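Local structure of ORC1-type DNA replication protein 2 (Aeropyrum pernix, 1W5S) at residues Arg41-Ala46 against Glu83-Lys88; Ile328-Leu333 against Gln354-Leu359; Val368-Ser373 against Thr382-Ala387. The protein binds DNA and ATP as a Cdc6/Orc1-type AAA+ protein and takes part in the regulation of DNA replication. All blocks are in the same frame, centred on the assembly; numbering follows the deposited sequence.

Interaction 1: residues Arg41-Ala46 against Glu83-Lys88; sequences RLLSGA and EGLTVK
At one end of the AAA+ ATPase domain, the last turn of helix 29-43 packs against the loop that joins helix 65-82 to strand 87-93, the outermost strand of the parallel sheet on that side. The contact is small and apolar, and Leu85 is at its centre. Its methyl CD1 meets two leucines of the helix. Leu43 CD1 comes to 3.6 Å from Leu85 CD1, and Leu42 CD1 lies 3.9 Å from the same Leu85 CD1. The side chains of Leu42 and Leu85 run past each other in opposite directions. Leu85 CG stands beside its backbone N (chi1 -75°), and the chain is extended beyond it, which carries the methyl to the helix. On the inner side, Leu42 CD1 reaches Val87 CG1 at 4.4 Å, a looser touch. On the outer side, Leu43 CD2 sits 4.0 Å from Glu83 CD, where the two side chains cross at about a right angle. Glu83 is folded at chi2 (-75°), and its carboxylate meets a methyl there. Gly84 is the C-prime residue of a Schellman motif that ends helix 65-82 and turns the chain toward Leu85. Ala80 of that helix also touches Leu42, Leu85 and Val87. The segments are thus joined by dispersion and by exclusion of water from the leucine methyls, with the inner side buried and the outer side, at Leu43 and Glu83, exposed.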
loop_
_atom_site.group_PDB
_atom_site.type_symbol
_atom_site.label_atom_id
_atom_site.label_comp_id
_atom_site.label_asym_id
_atom_site.label_seq_id
_atom_site.Cartn_x
_atom_site.Cartn_y
_atom_site.Cartn_z
ATOM N N ARG A 41 3.450 -18.559 16.554
ATOM C CA ARG A 41 4.745 -18.143 17.138
ATOM C C ARG A 41 4.600 -17.757 18.637
ATOM O O ARG A 41 5.422 -18.101 19.517
ATOM C CB ARG A 41 5.239 -16.930 16.331
ATOM C CG ARG A 41 5.205 -16.978 14.721
ATOM C CD ARG A 41 6.084 -18.118 14.178
ATOM N NE ARG A 41 6.216 -18.229 12.713
ATOM C CZ ARG A 41 5.612 -19.140 11.913
ATOM N NH1 ARG A 41 5.838 -19.125 10.582
ATOM N NH2 ARG A 41 4.740 -20.038 12.362
ATOM N N LEU A 42 3.530 -17.042 18.953
ATOM C CA LEU A 42 3.170 -16.783 20.330
ATOM C C LEU A 42 2.995 -18.061 21.092
ATOM O O LEU A 42 3.583 -18.240 22.160
ATOM C CB LEU A 42 1.850 -16.024 20.438
ATOM C CG LEU A 42 1.775 -14.519 20.346
ATOM C CD1 LEU A 42 0.369 -14.081 20.722
ATOM C CD2 LEU A 42 2.723 -13.871 21.265
ATOM N N LEU A 43 2.145 -18.939 20.589
ATOM C CA LEU A 43 1.809 -20.151 21.344
ATOM C C LEU A 43 2.923 -21.160 21.407
ATOM O O LEU A 43 2.923 -21.997 22.276
ATOM C CB LEU A 43 0.553 -20.810 20.782
ATOM C CG LEU A 43 -0.770 -20.353 21.403
ATOM C CD1 LEU A 43 -0.826 -18.816 21.573
ATOM C CD2 LEU A 43 -1.922 -20.855 20.530
ATOM N N SER A 44 3.888 -21.101 20.505
ATOM C CA SER A 44 4.961 -22.087 20.548
ATOM C C SER A 44 6.112 -21.619 21.460
ATOM O O SER A 44 7.182 -22.260 21.500
ATOM C CB SER A 44 5.461 -22.408 19.131
ATOM O OG SER A 44 6.043 -21.272 18.539
ATOM N N GLY A 45 5.876 -20.549 22.231
ATOM C CA GLY A 45 6.974 -19.755 22.817
ATOM C C GLY A 45 7.778 -19.076 21.727
ATOM O O GLY A 45 7.421 -19.133 20.535
ATOM N N ALA A 46 8.894 -18.484 22.088
ATOM C CA ALA A 46 9.473 -17.455 21.212
ATOM C C ALA A 46 8.365 -16.497 20.778
ATOM O O ALA A 46 7.932 -16.572 19.645
ATOM C CB ALA A 46 10.146 -18.062 19.978
ATOM N N GLU A 83 -6.558 -17.080 24.539
ATOM C CA GLU A 83 -5.514 -17.909 25.087
ATOM C C GLU A 83 -4.950 -17.316 26.401
ATOM O O GLU A 83 -3.969 -17.804 26.935
ATOM C CB GLU A 83 -4.420 -18.054 24.054
ATOM C CG GLU A 83 -4.912 -18.648 22.729
ATOM C CD GLU A 83 -5.173 -20.148 22.829
ATOM O OE1 GLU A 83 -5.945 -20.668 22.005
ATOM O OE2 GLU A 83 -4.613 -20.799 23.732
ATOM N N GLY A 84 -5.613 -16.280 26.910
ATOM C CA GLY A 84 -5.142 -15.492 28.002
ATOM C C GLY A 84 -3.849 -14.729 27.804
ATOM O O GLY A 84 -3.098 -14.574 28.760
ATOM N N LEU A 85 -3.546 -14.251 26.602
ATOM C CA LEU A 85 -2.194 -13.701 26.372
ATOM C C LEU A 85 -2.001 -12.179 26.489
ATOM O O LEU A 85 -0.983 -11.710 27.190
ATOM C CB LEU A 85 -1.554 -14.209 25.071
ATOM C CG LEU A 85 -1.061 -15.645 25.183
ATOM C CD1 LEU A 85 -0.404 -16.147 23.890
ATOM C CD2 LEU A 85 -0.168 -15.799 26.360
ATOM N N THR A 86 -2.891 -11.427 25.873
ATOM C CA THR A 86 -2.743 -9.922 25.813
ATOM C C THR A 86 -1.780 -9.285 24.738
ATOM O O THR A 86 -0.628 -8.915 25.045
ATOM C CB THR A 86 -2.570 -9.144 27.150
ATOM O OG1 THR A 86 -3.550 -9.522 28.081
ATOM C CG2 THR A 86 -2.859 -7.640 26.934
ATOM N N VAL A 87 -2.279 -9.126 23.508
ATOM C CA VAL A 87 -1.502 -8.329 22.505
ATOM C C VAL A 87 -2.082 -6.957 22.231
ATOM O O VAL A 87 -3.258 -6.807 21.946
ATOM C CB VAL A 87 -1.058 -9.092 21.198
ATOM C CG1 VAL A 87 -1.835 -10.323 20.958
ATOM C CG2 VAL A 87 -0.943 -8.198 19.971
ATOM N N LYS A 88 -1.231 -5.949 22.420
ATOM C CA LYS A 88 -1.599 -4.578 22.152
ATOM C C LYS A 88 -1.249 -4.223 20.708
ATOM O O LYS A 88 -0.348 -4.841 20.092
ATOM C CB LYS A 88 -0.878 -3.635 23.083
ATOM C CG LYS A 88 -1.091 -3.984 24.524
ATOM C CD LYS A 88 -1.893 -3.011 25.235
ATOM C CE LYS A 88 -1.037 -1.923 25.778
ATOM N NZ LYS A 88 -1.984 -1.061 26.515
#

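Interaction 2: residues Ile328-Leu333 against Gln354-Leu359; sequences INAGLL and QYHIYL
Helices 330-345 and 352-364 form the helix-turn-helix of the winged-helix domain, the second probably being the recognition helix, as in relatives. The first turn of helix 330-345 packs against helix 352-364, and Tyr355 spans the gap between them. With CG anti to the backbone N (chi1 160°), the ring points across the gap, which puts its hydroxyl at the first helix. There Tyr355 OH gives a weak hydrogen bond to Ala330 O at 2.9 Å. Leu333 CB is also close, 3.2 Å from Tyr355 OH. Leu333 CG touches the ring rim, 4.2 Å from Tyr355 CE1. One face of the ring carries Leu359 CD1 of its own helix, near the rim. Leu359 CD2 meets Leu333 CD2 at 3.8 Å, the two leucines passing in opposite directions. On the same side of the ring as Leu359 CD1, His356 lies with Tyr355 CD2 over the centre of one imidazole face. Ala330 CB lies in the imidazole plane at its edge, 3.5 Å from His356 NE2. Ile313 and Ile317 of helix 308-322 extend the packing. The phenol thus places its hydroxyl on a backbone carbonyl within a mostly apolar interface; His356 NE2, also buried by the contact, has no polar partner in the model.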
loop_
_atom_site.group_PDB
_atom_site.type_symbol
_atom_site.label_atom_id
_atom_site.label_comp_id
_atom_site.label_asym_id
_atom_site.label_seq_id
_atom_site.Cartn_x
_atom_site.Cartn_y
_atom_site.Cartn_z
ATOM N N ILE A 328 18.346 -3.770 -22.815
ATOM C CA ILE A 328 18.565 -3.053 -24.068
ATOM C C ILE A 328 19.695 -2.032 -23.859
ATOM O O ILE A 328 19.831 -1.456 -22.782
ATOM C CB ILE A 328 17.256 -2.368 -24.588
ATOM C CG1 ILE A 328 17.443 -1.868 -26.031
ATOM C CG2 ILE A 328 16.784 -1.223 -23.641
ATOM C CD1 ILE A 328 16.162 -1.471 -26.732
ATOM N N ASN A 329 20.519 -1.846 -24.880
ATOM C CA ASN A 329 21.501 -0.754 -24.882
ATOM C C ASN A 329 20.870 0.590 -25.257
ATOM O O ASN A 329 19.728 0.658 -25.708
ATOM C CB ASN A 329 22.696 -1.066 -25.800
ATOM C CG ASN A 329 22.279 -1.325 -27.213
ATOM O OD1 ASN A 329 21.395 -2.132 -27.447
ATOM N ND2 ASN A 329 22.899 -0.640 -28.161
ATOM N N ALA A 330 21.628 1.661 -25.057
ATOM C CA ALA A 330 21.094 3.018 -25.196
ATOM C C ALA A 330 20.853 3.407 -26.670
ATOM O O ALA A 330 19.717 3.723 -27.035
ATOM C CB ALA A 330 21.993 4.040 -24.458
ATOM N N GLY A 331 21.892 3.357 -27.504
ATOM C CA GLY A 331 21.750 3.582 -28.943
ATOM C C GLY A 331 20.531 2.903 -29.575
ATOM O O GLY A 331 19.747 3.559 -30.267
ATOM N N LEU A 332 20.348 1.603 -29.333
ATOM C CA LEU A 332 19.208 0.884 -29.912
ATOM C C LEU A 332 17.836 1.445 -29.483
ATOM O O LEU A 332 16.983 1.726 -30.339
ATOM C CB LEU A 332 19.280 -0.610 -29.584
ATOM C CG LEU A 332 18.514 -1.600 -30.491
ATOM C CD1 LEU A 332 17.280 -2.162 -29.796
ATOM C CD2 LEU A 332 18.150 -1.048 -31.912
ATOM N N LEU A 333 17.629 1.599 -28.169
ATOM C CA LEU A 333 16.375 2.162 -27.627
ATOM C C LEU A 333 16.153 3.590 -28.170
ATOM O O LEU A 333 15.012 4.015 -28.425
ATOM C CB LEU A 333 16.392 2.137 -26.079
ATOM C CG LEU A 333 15.199 2.751 -25.310
ATOM C CD1 LEU A 333 13.872 2.167 -25.749
ATOM C CD2 LEU A 333 15.338 2.581 -23.807
ATOM N N GLN A 354 18.465 14.989 -23.551
ATOM C CA GLN A 354 17.084 15.006 -23.056
ATOM C C GLN A 354 16.505 13.582 -22.898
ATOM O O GLN A 354 15.874 13.265 -21.877
ATOM C CB GLN A 354 16.191 15.860 -23.969
ATOM C CG GLN A 354 14.711 15.919 -23.546
ATOM C CD GLN A 354 14.490 16.526 -22.149
ATOM O OE1 GLN A 354 14.306 17.739 -22.005
ATOM N NE2 GLN A 354 14.485 15.676 -21.126
ATOM N N TYR A 355 16.732 12.740 -23.908
ATOM C CA TYR A 355 16.418 11.302 -23.830
ATOM C C TYR A 355 17.059 10.640 -22.606
ATOM O O TYR A 355 16.391 9.876 -21.898
ATOM C CB TYR A 355 16.837 10.621 -25.149
ATOM C CG TYR A 355 17.058 9.107 -25.162
ATOM C CD1 TYR A 355 15.980 8.206 -25.242
ATOM C CD2 TYR A 355 18.354 8.586 -25.188
ATOM C CE1 TYR A 355 16.198 6.812 -25.300
ATOM C CE2 TYR A 355 18.589 7.201 -25.256
ATOM C CZ TYR A 355 17.513 6.322 -25.311
ATOM O OH TYR A 355 17.775 4.969 -25.362
ATOM N N HIS A 356 18.324 10.966 -22.339
ATOM C CA HIS A 356 19.065 10.350 -21.229
ATOM C C HIS A 356 18.666 10.901 -19.865
ATOM O O HIS A 356 18.882 10.255 -18.840
ATOM C CB HIS A 356 20.586 10.403 -21.455
ATOM C CG HIS A 356 21.102 9.211 -22.207
ATOM N ND1 HIS A 356 21.804 9.312 -23.389
ATOM C CD2 HIS A 356 20.963 7.882 -21.968
ATOM C CE1 HIS A 356 22.102 8.101 -23.829
ATOM N NE2 HIS A 356 21.600 7.214 -22.986
ATOM N N ILE A 357 18.061 12.081 -19.873
ATOM C CA ILE A 357 17.406 12.621 -18.703
ATOM C C ILE A 357 16.097 11.837 -18.456
ATOM O O ILE A 357 15.828 11.454 -17.325
ATOM C CB ILE A 357 17.259 14.188 -18.831
ATOM C CG1 ILE A 357 18.584 14.844 -18.403
ATOM C CG2 ILE A 357 16.124 14.757 -17.977
ATOM C CD1 ILE A 357 18.823 16.212 -18.954
ATOM N N TYR A 358 15.308 11.551 -19.493
ATOM C CA TYR A 358 14.117 10.705 -19.296
ATOM C C TYR A 358 14.539 9.355 -18.681
ATOM O O TYR A 358 13.947 8.888 -17.691
ATOM C CB TYR A 358 13.326 10.475 -20.602
ATOM C CG TYR A 358 12.831 11.737 -21.293
ATOM C CD1 TYR A 358 12.855 11.853 -22.685
ATOM C CD2 TYR A 358 12.351 12.825 -20.559
ATOM C CE1 TYR A 358 12.413 13.011 -23.326
ATOM C CE2 TYR A 358 11.910 13.988 -21.195
ATOM C CZ TYR A 358 11.946 14.076 -22.575
ATOM O OH TYR A 358 11.504 15.230 -23.191
ATOM N N LEU A 359 15.583 8.756 -19.268
ATOM C CA LEU A 359 16.120 7.465 -18.810
ATOM C C LEU A 359 16.619 7.483 -17.348
ATOM O O LEU A 359 16.483 6.476 -16.645
ATOM C CB LEU A 359 17.228 6.965 -19.758
ATOM C CG LEU A 359 16.743 6.394 -21.097
ATOM C CD1 LEU A 359 17.858 6.437 -22.135
ATOM C CD2 LEU A 359 16.201 4.967 -20.936
#

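Interaction 3: residues Val368-Ser373 against Thr382-Ala387; sequences VDAKPS and TLFRLA
Asp369 and Arg385 face each other across the two-stranded antiparallel hairpin that forms the wing of the winged-helix domain. Their side chains rise from the same face of the sheet and cross obliquely. The carboxylate and guanidinium planes stand 77° apart, so the salt bridge runs through one oxygen: Arg385 NH2 gives a weak, nearly straight bond to Asp369 OD2 at 3.3 Å. The oxygen approaches the guanidinium at its edge. Arg385 CG sits between the backbone N and the carbonyl carbon (chi1 47°), and a bend at chi2 brings the group over the neighbouring strand. Lys371 and Leu383 share this face. They lie side by side and point the same way, with Lys371 CB 3.8 Å from Leu383 CB. Trp327 packs against Leu383 and Arg385 and makes a cation-pi contact with Lys371.

Ala370 and Phe384 are on the opposite face. Val368 CG1 reaches the phenyl ring at a slant, 4.1 Å from Phe384 CD2, and Ala370 CB is 4.3 Å from Phe384 CE2. Leu359 of helix 352-364 packs on the same phenylalanine. Ala370 CB also meets Thr382 CG2 at 3.6 Å. In the backbone, Asp369 pairs with Arg385 through a weak bond from Asp369 N to Arg385 O, and Lys371 pairs with Leu383. Lys371 N bonds weakly to Leu383 O at 2.7 Å, and Leu383 N bonds to Lys371 O at 2.9 Å.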
loop_
_atom_site.group_PDB
_atom_site.type_symbol
_atom_site.label_atom_id
_atom_site.label_comp_id
_atom_site.label_asym_id
_atom_site.label_seq_id
_atom_site.Cartn_x
_atom_site.Cartn_y
_atom_site.Cartn_z
ATOM N N VAL A 368 12.399 1.566 -14.294
ATOM C CA VAL A 368 13.478 0.996 -15.116
ATOM C C VAL A 368 14.728 0.840 -14.244
ATOM O O VAL A 368 14.978 1.659 -13.357
ATOM C CB VAL A 368 13.787 1.873 -16.394
ATOM C CG1 VAL A 368 15.032 2.773 -16.211
ATOM C CG2 VAL A 368 13.950 0.991 -17.646
ATOM N N ASP A 369 15.496 -0.220 -14.476
ATOM C CA ASP A 369 16.776 -0.390 -13.792
ATOM C C ASP A 369 17.935 -0.144 -14.776
ATOM O O ASP A 369 17.831 -0.422 -15.978
ATOM C CB ASP A 369 16.861 -1.779 -13.130
ATOM C CG ASP A 369 15.846 -1.956 -11.982
ATOM O OD1 ASP A 369 15.844 -1.128 -11.037
ATOM O OD2 ASP A 369 15.066 -2.928 -12.024
ATOM N N ALA A 370 19.014 0.425 -14.256
ATOM C CA ALA A 370 20.218 0.685 -15.035
ATOM C C ALA A 370 21.288 -0.402 -14.781
ATOM O O ALA A 370 21.271 -1.095 -13.748
ATOM C CB ALA A 370 20.774 2.075 -14.681
ATOM N N LYS A 371 22.203 -0.554 -15.735
ATOM C CA LYS A 371 23.425 -1.328 -15.530
ATOM C C LYS A 371 24.603 -0.572 -16.218
ATOM O O LYS A 371 24.791 -0.685 -17.452
ATOM C CB LYS A 371 23.237 -2.743 -16.082
ATOM C CG LYS A 371 24.132 -3.821 -15.476
ATOM C CD LYS A 371 24.298 -4.991 -16.456
ATOM C CE LYS A 371 24.444 -6.344 -15.761
ATOM N NZ LYS A 371 24.827 -7.424 -16.728
ATOM N N PRO A 372 25.357 0.245 -15.434
ATOM C CA PRO A 372 26.544 1.054 -15.831
ATOM C C PRO A 372 27.522 0.542 -16.933
ATOM O O PRO A 372 27.416 1.020 -18.059
ATOM C CB PRO A 372 27.262 1.272 -14.491
ATOM C CG PRO A 372 26.109 1.424 -13.515
ATOM C CD PRO A 372 25.011 0.486 -14.013
ATOM N N SER A 373 28.466 -0.362 -16.639
ATOM C CA SER A 373 29.549 -0.718 -17.613
ATOM C C SER A 373 29.406 -2.125 -18.249
ATOM O O SER A 373 29.350 -2.279 -19.488
ATOM C CB SER A 373 30.965 -0.546 -16.988
ATOM O OG SER A 373 31.199 -1.372 -15.844
ATOM N N THR A 382 24.874 3.089 -20.768
ATOM C CA THR A 382 24.287 2.291 -19.676
ATOM C C THR A 382 23.282 1.293 -20.278
ATOM O O THR A 382 22.733 1.535 -21.349
ATOM C CB THR A 382 23.585 3.237 -18.619
ATOM O OG1 THR A 382 24.567 3.826 -17.761
ATOM C CG2 THR A 382 22.556 2.505 -17.730
ATOM N N LEU A 383 23.051 0.177 -19.582
ATOM C CA LEU A 383 22.075 -0.865 -20.006
ATOM C C LEU A 383 20.754 -0.824 -19.227
ATOM O O LEU A 383 20.751 -0.592 -18.010
ATOM C CB LEU A 383 22.682 -2.270 -19.856
ATOM C CG LEU A 383 23.827 -2.656 -20.797
ATOM C CD1 LEU A 383 24.445 -3.968 -20.336
ATOM C CD2 LEU A 383 23.342 -2.737 -22.262
ATOM N N PHE A 384 19.649 -1.074 -19.930
ATOM C CA PHE A 384 18.305 -0.889 -19.378
ATOM C C PHE A 384 17.369 -2.084 -19.658
ATOM O O PHE A 384 17.333 -2.637 -20.763
ATOM C CB PHE A 384 17.657 0.387 -19.938
ATOM C CG PHE A 384 18.478 1.649 -19.742
ATOM C CD1 PHE A 384 19.260 2.159 -20.781
ATOM C CD2 PHE A 384 18.437 2.348 -18.533
ATOM C CE1 PHE A 384 20.000 3.324 -20.617
ATOM C CE2 PHE A 384 19.188 3.523 -18.356
ATOM C CZ PHE A 384 19.961 4.012 -19.401
ATOM N N ARG A 385 16.625 -2.483 -18.637
ATOM C CA ARG A 385 15.542 -3.457 -18.789
ATOM C C ARG A 385 14.361 -2.930 -17.978
ATOM O O ARG A 385 14.535 -2.066 -17.111
ATOM C CB ARG A 385 15.957 -4.864 -18.306
ATOM C CG ARG A 385 16.658 -4.868 -16.944
ATOM C CD ARG A 385 16.154 -5.937 -16.002
ATOM N NE ARG A 385 16.283 -5.502 -14.609
ATOM C CZ ARG A 385 16.883 -6.178 -13.630
ATOM N NH1 ARG A 385 17.431 -7.380 -13.837
ATOM N NH2 ARG A 385 16.920 -5.639 -12.416
ATOM N N LEU A 386 13.172 -3.446 -18.271
ATOM C CA LEU A 386 11.957 -3.071 -17.537
ATOM C C LEU A 386 12.112 -3.530 -16.091
ATOM O O LEU A 386 12.641 -4.604 -15.839
ATOM C CB LEU A 386 10.711 -3.713 -18.185
ATOM C CG LEU A 386 9.329 -3.201 -17.743
ATOM C CD1 LEU A 386 9.158 -1.731 -18.091
ATOM C CD2 LEU A 386 8.191 -4.047 -18.340
ATOM N N ALA A 387 11.685 -2.709 -15.140
ATOM C CA ALA A 387 11.760 -3.114 -13.734
ATOM C C ALA A 387 11.035 -4.454 -13.554
ATOM O O ALA A 387 9.844 -4.543 -13.870
ATOM C CB ALA A 387 11.165 -2.060 -12.820
#

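Interaction 1 belongs to the AAA+ domain, while interactions 2 and 3 share the winged-helix domain. The centres of interactions 1 and 2 are 54 Å apart, on opposite sides of the chain's centre. Interactions 2 and 3 have centres 10 Å apart and touch. Ile328 N probably hydrogen-bonds to Phe384 O at 2.6 Å, and helix 352-364 is followed in the chain by strand 368-371. Interaction 2 is the most buried, a helix pair with one weak polar bond. Interaction 1 is partly exposed and held by aliphatic methyls. Interaction 3 combines both settings: backbone bonds join its strands, one face turns to the helices and the other carries the charged side chains together with Leu383.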